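Local coordinates for protein glutathione transferase gst1-6 (PDB 1V2A) that probably couples glutathione to halogenated and other electrophilic compounds, working as a homodimeric delta-class glutathione transferase in a mosquito, at residues Q13-L18 with L69-T74; E63-V68 with Q94-D99; I100-K105 with K129-L134; A143-A146 with V152-I155. All coordinates share one frame; numbering follows the deposited sequence.

Interaction 1 (Q13-L18 with L69-T74); sequences QSAILL and LYLVET
L18, L71 and V72 meet without any flat group between them. The one ring within the two segments is that of Y70, which takes no part in the contact. T74 OG1 lies over the centre of one of its faces, and the ring of H59 meets it at about 45°. The contact belongs to the thioredoxin-like domain of the glutathione transferase fold. Helices 13-22 and 64-75 run side by side there, and the two short segments are nearly parallel, 20° apart. Their axes stay 10.5 Å apart, so side chains do all the touching. L18 makes two of the three contacts. With CG anti to the backbone N (chi1 -177°), its branch lies against helix 64-75, and each methyl has its own partner. CD1 lies 3.9 Å from L71 CB, and the two side chains lie alongside one another, pointing opposite ways. CD2 lies 3.9 Å from V72 CG2, where the side chains cross at about a right angle. A15 CB adds a looser touch, 4.4 Å from L71 CD1. From the other domain, I155 packs on L18 and V152 on V72. T74 OG1 bonds Y70 O at 2.8 Å, from the opposite face of the carbonyl plane to T74 N.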
loop_
_atom_site.group_PDB
_atom_site.type_symbol
_atom_site.label_atom_id
_atom_site.label_comp_id
_atom_site.label_asym_id
_atom_site.label_seq_id
_atom_site.Cartn_x
_atom_site.Cartn_y
_atom_site.Cartn_z
ATOM N N GLN B 13 0.719 -2.358 15.583
ATOM C CA GLN B 13 0.369 -3.627 16.219
ATOM C C GLN B 13 0.666 -4.860 15.384
ATOM O O GLN B 13 0.725 -5.971 15.918
ATOM C CB GLN B 13 -1.114 -3.633 16.624
ATOM C CG GLN B 13 -1.587 -2.326 17.235
ATOM C CD GLN B 13 -3.048 -2.358 17.638
ATOM O OE1 GLN B 13 -3.848 -3.088 17.057
ATOM N NE2 GLN B 13 -3.406 -1.548 18.634
ATOM N N SER B 14 0.847 -4.676 14.079
ATOM C CA SER B 14 1.131 -5.798 13.187
ATOM C C SER B 14 2.448 -6.488 13.542
ATOM O O SER B 14 2.481 -7.701 13.744
ATOM C CB SER B 14 1.184 -5.318 11.730
ATOM O OG SER B 14 -0.045 -4.732 11.345
ATOM N N ALA B 15 3.525 -5.709 13.608
ATOM C CA ALA B 15 4.851 -6.235 13.929
ATOM C C ALA B 15 4.910 -6.826 15.343
ATOM O O ALA B 15 5.664 -7.767 15.604
ATOM C CB ALA B 15 5.897 -5.135 13.770
ATOM N N ILE B 16 4.119 -6.266 16.251
ATOM C CA ILE B 16 4.056 -6.754 17.623
ATOM C C ILE B 16 3.463 -8.169 17.618
ATOM O O ILE B 16 4.051 -9.107 18.148
ATOM C CB ILE B 16 3.156 -5.845 18.501
ATOM C CG1 ILE B 16 3.794 -4.462 18.654
ATOM C CG2 ILE B 16 2.921 -6.492 19.856
ATOM C CD1 ILE B 16 5.180 -4.472 19.277
ATOM N N LEU B 17 2.289 -8.315 17.017
ATOM C CA LEU B 17 1.631 -9.610 16.957
ATOM C C LEU B 17 2.490 -10.627 16.212
ATOM O O LEU B 17 2.736 -11.734 16.696
ATOM C CB LEU B 17 0.264 -9.466 16.277
ATOM C CG LEU B 17 -1.008 -9.504 17.139
ATOM C CD1 LEU B 17 -0.711 -9.116 18.562
ATOM C CD2 LEU B 17 -2.059 -8.584 16.530
ATOM N N LEU B 18 2.947 -10.248 15.026
ATOM C CA LEU B 18 3.776 -11.133 14.225
ATOM C C LEU B 18 4.975 -11.570 15.066
ATOM O O LEU B 18 5.308 -12.754 15.112
ATOM C CB LEU B 18 4.231 -10.400 12.960
ATOM C CG LEU B 18 5.054 -11.143 11.905
ATOM C CD1 LEU B 18 6.478 -11.334 12.411
ATOM C CD2 LEU B 18 4.394 -12.471 11.571
ATOM N N LEU B 69 6.684 -8.032 6.347
ATOM C CA LEU B 69 7.268 -8.905 5.331
ATOM C C LEU B 69 8.765 -9.150 5.532
ATOM O O LEU B 69 9.282 -10.204 5.171
ATOM C CB LEU B 69 7.023 -8.328 3.938
ATOM C CG LEU B 69 5.561 -8.113 3.547
ATOM C CD1 LEU B 69 5.515 -7.646 2.097
ATOM C CD2 LEU B 69 4.769 -9.403 3.715
ATOM N N TYR B 70 9.452 -8.175 6.108
ATOM C CA TYR B 70 10.875 -8.298 6.370
ATOM C C TYR B 70 11.157 -9.332 7.471
ATOM O O TYR B 70 12.007 -10.205 7.308
ATOM C CB TYR B 70 11.444 -6.939 6.794
ATOM C CG TYR B 70 12.853 -7.009 7.339
ATOM C CD1 TYR B 70 13.954 -7.033 6.487
ATOM C CD2 TYR B 70 13.084 -7.054 8.714
ATOM C CE1 TYR B 70 15.255 -7.094 6.992
ATOM C CE2 TYR B 70 14.380 -7.120 9.229
ATOM C CZ TYR B 70 15.456 -7.137 8.367
ATOM O OH TYR B 70 16.732 -7.179 8.876
ATOM N N LEU B 71 10.438 -9.222 8.585
ATOM C CA LEU B 71 10.609 -10.121 9.723
ATOM C C LEU B 71 10.286 -11.570 9.383
ATOM O O LEU B 71 10.993 -12.487 9.808
ATOM C CB LEU B 71 9.726 -9.679 10.897
ATOM C CG LEU B 71 10.100 -8.381 11.624
ATOM C CD1 LEU B 71 9.032 -8.062 12.652
ATOM C CD2 LEU B 71 11.449 -8.514 12.304
ATOM N N VAL B 72 9.208 -11.773 8.632
ATOM C CA VAL B 72 8.807 -13.111 8.246
ATOM C C VAL B 72 9.912 -13.746 7.401
ATOM O O VAL B 72 10.387 -14.840 7.714
ATOM C CB VAL B 72 7.494 -13.094 7.423
ATOM C CG1 VAL B 72 7.128 -14.506 7.003
ATOM C CG2 VAL B 72 6.377 -12.481 8.237
ATOM N N GLU B 73 10.323 -13.051 6.343
ATOM C CA GLU B 73 11.365 -13.551 5.446
ATOM C C GLU B 73 12.655 -13.807 6.205
ATOM O O GLU B 73 13.319 -14.815 5.992
ATOM C CB GLU B 73 11.626 -12.550 4.304
ATOM C CG GLU B 73 10.353 -12.135 3.545
ATOM C CD GLU B 73 10.622 -11.366 2.257
ATOM O OE1 GLU B 73 11.315 -10.323 2.288
ATOM O OE2 GLU B 73 10.125 -11.812 1.207
ATOM N N THR B 74 12.995 -12.894 7.107
ATOM C CA THR B 74 14.211 -13.012 7.900
ATOM C C THR B 74 14.154 -14.019 9.055
ATOM O O THR B 74 15.114 -14.764 9.276
ATOM C CB THR B 74 14.607 -11.649 8.497
ATOM O OG1 THR B 74 14.723 -10.679 7.450
ATOM C CG2 THR B 74 15.932 -11.753 9.218
#

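Interaction 2 (E63-V68 with Q94-D99). With GTS (glutathione sulfonic acid), chain F.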
loop_
_atom_site.group_PDB
_atom_site.type_symbol
_atom_site.label_atom_id
_atom_site.label_comp_id
_atom_site.label_asym_id
_atom_site.label_seq_id
_atom_site.Cartn_x
_atom_site.Cartn_y
_atom_site.Cartn_z
ATOM N N GLU B 63 7.059 1.266 7.489
ATOM C CA GLU B 63 5.816 0.904 6.817
ATOM C C GLU B 63 5.554 -0.466 7.425
ATOM O O GLU B 63 6.255 -1.435 7.111
ATOM C CB GLU B 63 5.959 0.742 5.293
ATOM C CG GLU B 63 5.917 2.015 4.446
ATOM C CD GLU B 63 4.619 2.794 4.580
ATOM O OE1 GLU B 63 3.528 2.184 4.620
ATOM O OE2 GLU B 63 4.698 4.034 4.630
ATOM N N SER B 64 4.563 -0.526 8.307
ATOM C CA SER B 64 4.169 -1.746 8.989
ATOM C C SER B 64 4.202 -2.963 8.072
ATOM O O SER B 64 4.508 -4.079 8.495
ATOM C CB SER B 64 2.754 -1.569 9.562
ATOM O OG SER B 64 1.786 -1.346 8.537
ATOM N N TYR B 65 3.877 -2.741 6.811
ATOM C CA TYR B 65 3.847 -3.823 5.840
ATOM C C TYR B 65 5.242 -4.265 5.426
ATOM O O TYR B 65 5.491 -5.454 5.244
ATOM C CB TYR B 65 3.054 -3.389 4.613
ATOM C CG TYR B 65 1.713 -2.810 4.967
ATOM C CD1 TYR B 65 1.575 -1.464 5.270
ATOM C CD2 TYR B 65 0.581 -3.617 5.032
ATOM C CE1 TYR B 65 0.334 -0.930 5.632
ATOM C CE2 TYR B 65 -0.668 -3.092 5.395
ATOM C CZ TYR B 65 -0.777 -1.750 5.695
ATOM O OH TYR B 65 -1.983 -1.238 6.107
ATOM N N ALA B 66 6.143 -3.307 5.273
ATOM C CA ALA B 66 7.504 -3.625 4.885
ATOM C C ALA B 66 8.194 -4.287 6.078
ATOM O O ALA B 66 8.956 -5.234 5.905
ATOM C CB ALA B 66 8.249 -2.352 4.451
ATOM N N ILE B 67 7.913 -3.802 7.288
ATOM C CA ILE B 67 8.507 -4.393 8.486
ATOM C C ILE B 67 8.017 -5.830 8.631
ATOM O O ILE B 67 8.810 -6.749 8.847
ATOM C CB ILE B 67 8.131 -3.608 9.760
ATOM C CG1 ILE B 67 8.777 -2.220 9.714
ATOM C CG2 ILE B 67 8.573 -4.392 11.004
ATOM C CD1 ILE B 67 8.433 -1.331 10.874
ATOM N N VAL B 68 6.707 -6.016 8.505
ATOM C CA VAL B 68 6.114 -7.341 8.604
ATOM C C VAL B 68 6.779 -8.314 7.640
ATOM O O VAL B 68 7.369 -9.300 8.061
ATOM C CB VAL B 68 4.591 -7.304 8.306
ATOM C CG1 VAL B 68 4.054 -8.706 8.130
ATOM C CG2 VAL B 68 3.857 -6.625 9.456
ATOM N N GLN B 94 -2.318 -8.717 -2.604
ATOM C CA GLN B 94 -3.469 -7.903 -2.967
ATOM C C GLN B 94 -4.251 -7.470 -1.731
ATOM O O GLN B 94 -4.631 -6.303 -1.618
ATOM C CB GLN B 94 -4.382 -8.658 -3.929
ATOM C CG GLN B 94 -5.649 -7.896 -4.292
ATOM C CD GLN B 94 -6.780 -8.146 -3.314
ATOM O OE1 GLN B 94 -7.311 -7.216 -2.701
ATOM N NE2 GLN B 94 -7.155 -9.415 -3.162
ATOM N N ARG B 95 -4.481 -8.400 -0.805
ATOM C CA ARG B 95 -5.219 -8.077 0.411
ATOM C C ARG B 95 -4.456 -7.047 1.251
ATOM O O ARG B 95 -5.066 -6.254 1.978
ATOM C CB ARG B 95 -5.461 -9.326 1.267
ATOM C CG ARG B 95 -6.059 -10.541 0.560
ATOM C CD ARG B 95 -7.449 -10.324 -0.010
ATOM N NE ARG B 95 -8.216 -11.567 0.004
ATOM C CZ ARG B 95 -9.142 -11.901 -0.892
ATOM N NH1 ARG B 95 -9.425 -11.086 -1.901
ATOM N NH2 ARG B 95 -9.797 -13.046 -0.770
ATOM N N LEU B 96 -3.123 -7.068 1.170
ATOM C CA LEU B 96 -2.322 -6.115 1.924
ATOM C C LEU B 96 -2.483 -4.714 1.327
ATOM O O LEU B 96 -2.549 -3.732 2.057
ATOM C CB LEU B 96 -0.834 -6.510 1.919
ATOM C CG LEU B 96 -0.371 -7.733 2.722
ATOM C CD1 LEU B 96 1.105 -8.000 2.441
ATOM C CD2 LEU B 96 -0.585 -7.509 4.210
ATOM N N PHE B 97 -2.537 -4.619 0.002
ATOM C CA PHE B 97 -2.706 -3.324 -0.639
ATOM C C PHE B 97 -4.140 -2.854 -0.500
ATOM O O PHE B 97 -4.440 -1.665 -0.616
ATOM C CB PHE B 97 -2.260 -3.374 -2.105
ATOM C CG PHE B 97 -0.761 -3.346 -2.266
ATOM C CD1 PHE B 97 -0.033 -4.525 -2.353
ATOM C CD2 PHE B 97 -0.075 -2.137 -2.255
ATOM C CE1 PHE B 97 1.366 -4.507 -2.427
ATOM C CE2 PHE B 97 1.319 -2.102 -2.323
ATOM C CZ PHE B 97 2.044 -3.292 -2.410
ATOM N N PHE B 98 -5.014 -3.809 -0.220
ATOM C CA PHE B 98 -6.423 -3.537 0.014
ATOM C C PHE B 98 -6.505 -2.848 1.380
ATOM O O PHE B 98 -7.269 -1.904 1.583
ATOM C CB PHE B 98 -7.200 -4.856 0.062
ATOM C CG PHE B 98 -8.550 -4.739 0.703
ATOM C CD1 PHE B 98 -9.603 -4.126 0.032
ATOM C CD2 PHE B 98 -8.765 -5.221 1.990
ATOM C CE1 PHE B 98 -10.850 -3.998 0.637
ATOM C CE2 PHE B 98 -9.999 -5.098 2.597
ATOM C CZ PHE B 98 -11.045 -4.487 1.925
ATOM N N ASP B 99 -5.682 -3.327 2.305
ATOM C CA ASP B 99 -5.641 -2.804 3.660
ATOM C C ASP B 99 -5.168 -1.368 3.727
ATOM O O ASP B 99 -5.885 -0.482 4.198
ATOM C CB ASP B 99 -4.721 -3.673 4.520
ATOM C CG ASP B 99 -4.824 -3.347 5.991
ATOM O OD1 ASP B 99 -5.949 -3.358 6.520
ATOM O OD2 ASP B 99 -3.782 -3.085 6.621
HETATM N N1 GTS F . 1.677 3.329 6.326
HETATM C CA1 GTS F . 2.344 3.525 7.581
HETATM C C1 GTS F . 2.584 2.139 8.127
HETATM O O11 GTS F . 3.580 1.974 8.807
HETATM O O12 GTS F . 1.794 1.223 7.857
HETATM C CB1 GTS F . 1.447 4.367 8.458
HETATM C CG1 GTS F . 2.032 4.675 9.851
HETATM C CD1 GTS F . 1.606 6.045 10.353
HETATM O OE1 GTS F . 0.885 6.801 9.682
HETATM N N2 GTS F . 2.069 6.334 11.568
HETATM C CA2 GTS F . 1.744 7.609 12.217
HETATM C C2 GTS F . 2.980 8.435 12.348
HETATM O O2 GTS F . 4.051 7.915 12.682
HETATM C CB2 GTS F . 1.192 7.479 13.633
HETATM S SG2 GTS F . -0.377 6.585 13.881
HETATM O O1S GTS F . -0.323 5.228 13.441
HETATM O O2S GTS F . -0.625 6.620 15.277
HETATM O O3S GTS F . -1.444 7.240 13.180
HETATM N N3 GTS F . 2.807 9.724 12.092
HETATM C CA3 GTS F . 3.906 10.641 12.190
HETATM C C3 GTS F . 4.015 11.491 10.977
HETATM O O31 GTS F . 4.915 12.318 10.986
HETATM O O32 GTS F . 3.196 11.321 10.059
#
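Y65 and D99 join the two domains of the glutathione transferase fold by one buried polar bond beside the glutathione site. Y65 lies in the first turn of helix 64-75 of the thioredoxin-like domain. D99 lies on the long helix 86-115 of the all-helical domain. The hydroxyl Y65 OH donates to D99 OD2 at 2.6 Å. The oxygen sits at the ring edge, in the ring plane. The hydroxyl, in turn, comes from above the carboxylate plane, 40° out of it. Ring and carboxylate planes are 65° apart. The other oxygen, D99 OD1, is bonded to T160, so both ends of the carboxylate have a partner. Farther back along the ring, Y65 CD2 packs on L96 CD2 at 4.1 Å. F97 of the second subunit stacks on the Y65 ring, so the same side chain also belongs to the dimer interface.

The residues just before Y65 hold the gamma-glutamyl end of the bound glutathione sulfonic acid. E63, at the N-cap position, takes the ligand amino group: GTS N1 to E63 OE1 is 2.8 Å. S64 grips the carboxylate twice. S64 N reaches GTS O11 at 2.7 Å in a nearly straight bond (165°). The start of the helix would also be expected to favour the negative charge there. S64 OG, set between its backbone N and carbonyl carbon, lies 3.2 Å above the plane of the Y65 ring, toward the rim. It donates to GTS O12, 2.7 Å from S64 OG.

Interaction 3 (I100-K105 with K129-L134); sequences IGTLYK and KGALDL
L103 and A131 mark the tight centre of this crossing inside the all-helical domain of the glutathione transferase fold. Helix 86-115 meets helix 122-141 here, and the two short segments cross at -111° with axes 9.0 Å apart. The CA atoms of L103 and A131 come within 5.3 Å, because the small A131 lets the backbones approach. Its CB takes two methyls: L103 CD1 and T102 CG2 are each 3.8 Å from A131 CB. L103 CD1 also presses on L132 CD2 at 3.5 Å, closer than usual for two carbons. These two leucine side chains cross at about a right angle. L103 reaches this place with CG anti to the backbone N (chi1 -174°). The helix has a wider, pi-type turn at 100-103, which includes both T102 and L103. T102 meets A131 with its methyl, while its OG1 makes a weak hydrogen bond to Q48 of the second subunit. F174 covers L132, and F98 packs on both L103 and L134.

The far side of helix 122-141 is different. K129 is exposed and D133 partly so, and neither touches segment 100-105. They pair with each other instead, one helical turn apart. K129 NZ approaches D133 OD2 at 3.0 Å in a salt bridge, on the syn side and 19° out of the carboxylate plane.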
loop_
_atom_site.group_PDB
_atom_site.type_symbol
_atom_site.label_atom_id
_atom_site.label_comp_id
_atom_site.label_asym_id
_atom_site.label_seq_id
_atom_site.Cartn_x
_atom_site.Cartn_y
_atom_site.Cartn_z
ATOM N N ILE B 100 -3.955 -1.132 3.252
ATOM C CA ILE B 100 -3.396 0.198 3.309
ATOM C C ILE B 100 -4.127 1.209 2.441
ATOM O O ILE B 100 -4.336 2.349 2.872
ATOM C CB ILE B 100 -1.893 0.197 2.927
ATOM C CG1 ILE B 100 -1.290 1.560 3.256
ATOM C CG2 ILE B 100 -1.707 -0.114 1.446
ATOM C CD1 ILE B 100 0.187 1.688 2.942
ATOM N N GLY B 101 -4.522 0.799 1.234
ATOM C CA GLY B 101 -5.191 1.712 0.328
ATOM C C GLY B 101 -6.707 1.684 0.218
ATOM O O GLY B 101 -7.287 2.523 -0.466
ATOM N N THR B 102 -7.369 0.739 0.870
ATOM C CA THR B 102 -8.819 0.698 0.766
ATOM C C THR B 102 -9.523 0.759 2.106
ATOM O O THR B 102 -10.152 1.763 2.429
ATOM C CB THR B 102 -9.297 -0.568 0.030
ATOM O OG1 THR B 102 -8.755 -0.578 -1.296
ATOM C CG2 THR B 102 -10.825 -0.604 -0.046
ATOM N N LEU B 103 -9.395 -0.308 2.890
ATOM C CA LEU B 103 -10.056 -0.398 4.188
ATOM C C LEU B 103 -9.539 0.534 5.266
ATOM O O LEU B 103 -10.304 1.311 5.824
ATOM C CB LEU B 103 -10.016 -1.841 4.699
ATOM C CG LEU B 103 -10.787 -2.172 5.987
ATOM C CD1 LEU B 103 -12.151 -1.501 5.997
ATOM C CD2 LEU B 103 -10.948 -3.675 6.089
ATOM N N TYR B 104 -8.249 0.464 5.572
ATOM C CA TYR B 104 -7.710 1.316 6.618
ATOM C C TYR B 104 -7.707 2.791 6.227
ATOM O O TYR B 104 -7.833 3.677 7.085
ATOM C CB TYR B 104 -6.294 0.871 7.007
ATOM C CG TYR B 104 -5.829 1.521 8.292
ATOM C CD1 TYR B 104 -6.534 1.327 9.485
ATOM C CD2 TYR B 104 -4.743 2.395 8.301
ATOM C CE1 TYR B 104 -6.179 1.996 10.657
ATOM C CE2 TYR B 104 -4.371 3.073 9.474
ATOM C CZ TYR B 104 -5.097 2.867 10.643
ATOM O OH TYR B 104 -4.748 3.534 11.787
ATOM N N LYS B 105 -7.569 3.054 4.931
ATOM C CA LYS B 105 -7.554 4.424 4.426
ATOM C C LYS B 105 -8.884 5.104 4.695
ATOM O O LYS B 105 -8.937 6.271 5.088
ATOM C CB LYS B 105 -7.281 4.429 2.918
ATOM C CG LYS B 105 -7.624 5.736 2.183
ATOM C CD LYS B 105 -6.622 6.877 2.437
ATOM C CE LYS B 105 -6.709 7.420 3.861
ATOM N NZ LYS B 105 -5.775 8.550 4.144
ATOM N N LYS B 129 -18.389 1.389 4.109
ATOM C CA LYS B 129 -19.227 0.213 3.997
ATOM C C LYS B 129 -18.735 -0.656 2.856
ATOM O O LYS B 129 -18.562 -1.870 3.012
ATOM C CB LYS B 129 -20.674 0.633 3.744
ATOM C CG LYS B 129 -21.603 -0.509 3.400
ATOM C CD LYS B 129 -23.017 -0.007 3.180
ATOM C CE LYS B 129 -23.928 -1.109 2.669
ATOM N NZ LYS B 129 -23.478 -1.611 1.332
ATOM N N GLY B 130 -18.510 -0.025 1.707
ATOM C CA GLY B 130 -18.039 -0.751 0.540
ATOM C C GLY B 130 -16.801 -1.579 0.821
ATOM O O GLY B 130 -16.709 -2.729 0.388
ATOM N N ALA B 131 -15.846 -1.004 1.550
ATOM C CA ALA B 131 -14.617 -1.715 1.864
ATOM C C ALA B 131 -14.906 -2.921 2.750
ATOM O O ALA B 131 -14.309 -3.984 2.585
ATOM C CB ALA B 131 -13.643 -0.780 2.551
ATOM N N LEU B 132 -15.836 -2.748 3.681
ATOM C CA LEU B 132 -16.201 -3.813 4.604
ATOM C C LEU B 132 -16.896 -4.967 3.894
ATOM O O LEU B 132 -16.592 -6.139 4.157
ATOM C CB LEU B 132 -17.096 -3.255 5.715
ATOM C CG LEU B 132 -16.490 -2.104 6.527
ATOM C CD1 LEU B 132 -17.513 -1.590 7.521
ATOM C CD2 LEU B 132 -15.234 -2.578 7.245
ATOM N N ASP B 133 -17.824 -4.644 2.995
ATOM C CA ASP B 133 -18.531 -5.684 2.254
ATOM C C ASP B 133 -17.510 -6.541 1.522
ATOM O O ASP B 133 -17.658 -7.761 1.417
ATOM C CB ASP B 133 -19.505 -5.072 1.242
ATOM C CG ASP B 133 -20.644 -4.327 1.906
ATOM O OD1 ASP B 133 -21.217 -4.873 2.874
ATOM O OD2 ASP B 133 -20.971 -3.206 1.457
ATOM N N LEU B 134 -16.472 -5.893 1.007
ATOM C CA LEU B 134 -15.423 -6.607 0.297
ATOM C C LEU B 134 -14.715 -7.549 1.259
ATOM O O LEU B 134 -14.588 -8.748 0.985
ATOM C CB LEU B 134 -14.425 -5.619 -0.310
ATOM C CG LEU B 134 -14.857 -5.011 -1.648
ATOM C CD1 LEU B 134 -13.922 -3.878 -2.044
ATOM C CD2 LEU B 134 -14.863 -6.106 -2.705
#

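Interaction 4 (A143-A146 with V152-I155)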
loop_
_atom_site.group_PDB
_atom_site.type_symbol
_atom_site.label_atom_id
_atom_site.label_comp_id
_atom_site.label_asym_id
_atom_site.label_seq_id
_atom_site.Cartn_x
_atom_site.Cartn_y
_atom_site.Cartn_z
ATOM N N ALA B 143 -11.783 -19.130 5.081
ATOM C CA ALA B 143 -11.852 -18.883 6.517
ATOM C C ALA B 143 -10.913 -17.757 6.924
ATOM O O ALA B 143 -11.117 -17.121 7.959
ATOM C CB ALA B 143 -11.502 -20.153 7.281
ATOM N N TYR B 144 -9.885 -17.517 6.111
ATOM C CA TYR B 144 -8.911 -16.455 6.391
ATOM C C TYR B 144 -8.834 -15.373 5.305
ATOM O O TYR B 144 -9.316 -15.560 4.184
ATOM C CB TYR B 144 -7.523 -17.056 6.627
ATOM C CG TYR B 144 -7.480 -18.040 7.773
ATOM C CD1 TYR B 144 -7.807 -19.382 7.578
ATOM C CD2 TYR B 144 -7.126 -17.627 9.058
ATOM C CE1 TYR B 144 -7.780 -20.298 8.637
ATOM C CE2 TYR B 144 -7.100 -18.520 10.121
ATOM C CZ TYR B 144 -7.425 -19.860 9.904
ATOM O OH TYR B 144 -7.386 -20.764 10.951
ATOM N N ALA B 145 -8.210 -14.249 5.655
ATOM C CA ALA B 145 -8.089 -13.100 4.763
ATOM C C ALA B 145 -7.634 -13.363 3.332
ATOM O O ALA B 145 -8.255 -12.863 2.387
ATOM C CB ALA B 145 -7.189 -12.042 5.399
ATOM N N ALA B 146 -6.557 -14.131 3.164
ATOM C CA ALA B 146 -6.031 -14.411 1.833
ATOM C C ALA B 146 -5.737 -15.879 1.520
ATOM O O ALA B 146 -5.147 -16.187 0.486
ATOM C CB ALA B 146 -4.773 -13.581 1.604
ATOM N N VAL B 152 0.184 -13.081 6.862
ATOM C CA VAL B 152 0.428 -11.722 7.316
ATOM C C VAL B 152 -0.750 -10.817 6.979
ATOM O O VAL B 152 -0.872 -9.713 7.516
ATOM C CB VAL B 152 1.689 -11.150 6.666
ATOM C CG1 VAL B 152 2.904 -11.904 7.169
ATOM C CG2 VAL B 152 1.593 -11.280 5.168
ATOM N N ALA B 153 -1.611 -11.284 6.079
ATOM C CA ALA B 153 -2.779 -10.517 5.671
ATOM C C ALA B 153 -3.744 -10.410 6.832
ATOM O O ALA B 153 -4.266 -9.339 7.131
ATOM C CB ALA B 153 -3.462 -11.191 4.502
ATOM N N ASP B 154 -3.972 -11.540 7.486
ATOM C CA ASP B 154 -4.880 -11.611 8.612
ATOM C C ASP B 154 -4.426 -10.708 9.746
ATOM O O ASP B 154 -5.233 -9.988 10.328
ATOM C CB ASP B 154 -4.970 -13.052 9.095
ATOM C CG ASP B 154 -5.586 -13.965 8.065
ATOM O OD1 ASP B 154 -6.815 -13.885 7.874
ATOM O OD2 ASP B 154 -4.845 -14.756 7.442
ATOM N N ILE B 155 -3.133 -10.748 10.058
ATOM C CA ILE B 155 -2.593 -9.925 11.131
ATOM C C ILE B 155 -2.776 -8.424 10.898
ATOM O O ILE B 155 -3.167 -7.703 11.821
ATOM C CB ILE B 155 -1.098 -10.216 11.358
ATOM C CG1 ILE B 155 -0.924 -11.650 11.879
ATOM C CG2 ILE B 155 -0.515 -9.200 12.331
ATOM C CD1 ILE B 155 0.508 -12.037 12.177
HETATM O O HOH W 1 -4.465 -15.585 4.830
#
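A145 and D154 bring their CA atoms within 5.2 Å, where the chain, extended at Y144, bends at A145 and passes the first turn of helix 152-162. The D154 carboxylate links loop and helix. Its CG lies beside its own backbone N (chi1 -65°), and the carboxylate faces the loop. A145 N donates to D154 OD1 at 2.6 Å. The bond is nearly straight (165°) and meets the oxygen on its syn side, 24° out of the carboxylate plane. W180 NE1 is a second donor to OD1. The other oxygen, D154 OD2, accepts from a water at 2.8 Å. That water accepts in turn from A146 N at 3.0 Å, so two successive loop amides are tied to one buried carboxylate.

Y144 stands across D154 at about a right angle. OD1 lies at the edge of its ring, near the ring plane, and Y144 CB is 3.5 Å from D154 OD1. The hydroxyl of Y144 points to another partner, E187, and bonds it. Three alanine methyls complete the contact. A153 CB is 3.9 Å from A145 CB and 4.0 Å from A146 CB. On the loop side, A145 O accepts from R95 of helix 86-115.

D154 OD2 also accepts from T151 N, while T151 OG1 here takes the A153 amide. The Thr-Val-Ala-Asp sequence and the bond from T151 N to D154 OD2 match the N-capping box at the start of this buried helix, a hallmark of the glutathione transferase fold.

Interaction 1 lies within the thioredoxin-like domain, interactions 3 and 4 within the helical domain, and interaction 2 bridges the two. Interactions 1 and 2 share helix 64-75 and alternate along the chain, with centres about 11 Å apart. Interactions 2 and 3 share helix 86-115, with centres about 13 Å apart. Interaction 4 comes last in sequence, yet touches both 1 and 2, through helix 152-162 and the loop before it. Interactions 1 and 3 have centres about 22 Å apart, on opposite sides of the chain's centre. Helix 152-162 of the helical domain also packs on the thioredoxin-like domain, while interactions 1, 2 and 3 also touch the second subunit. Domain packing, ligand site and dimer interface meet around interaction 2.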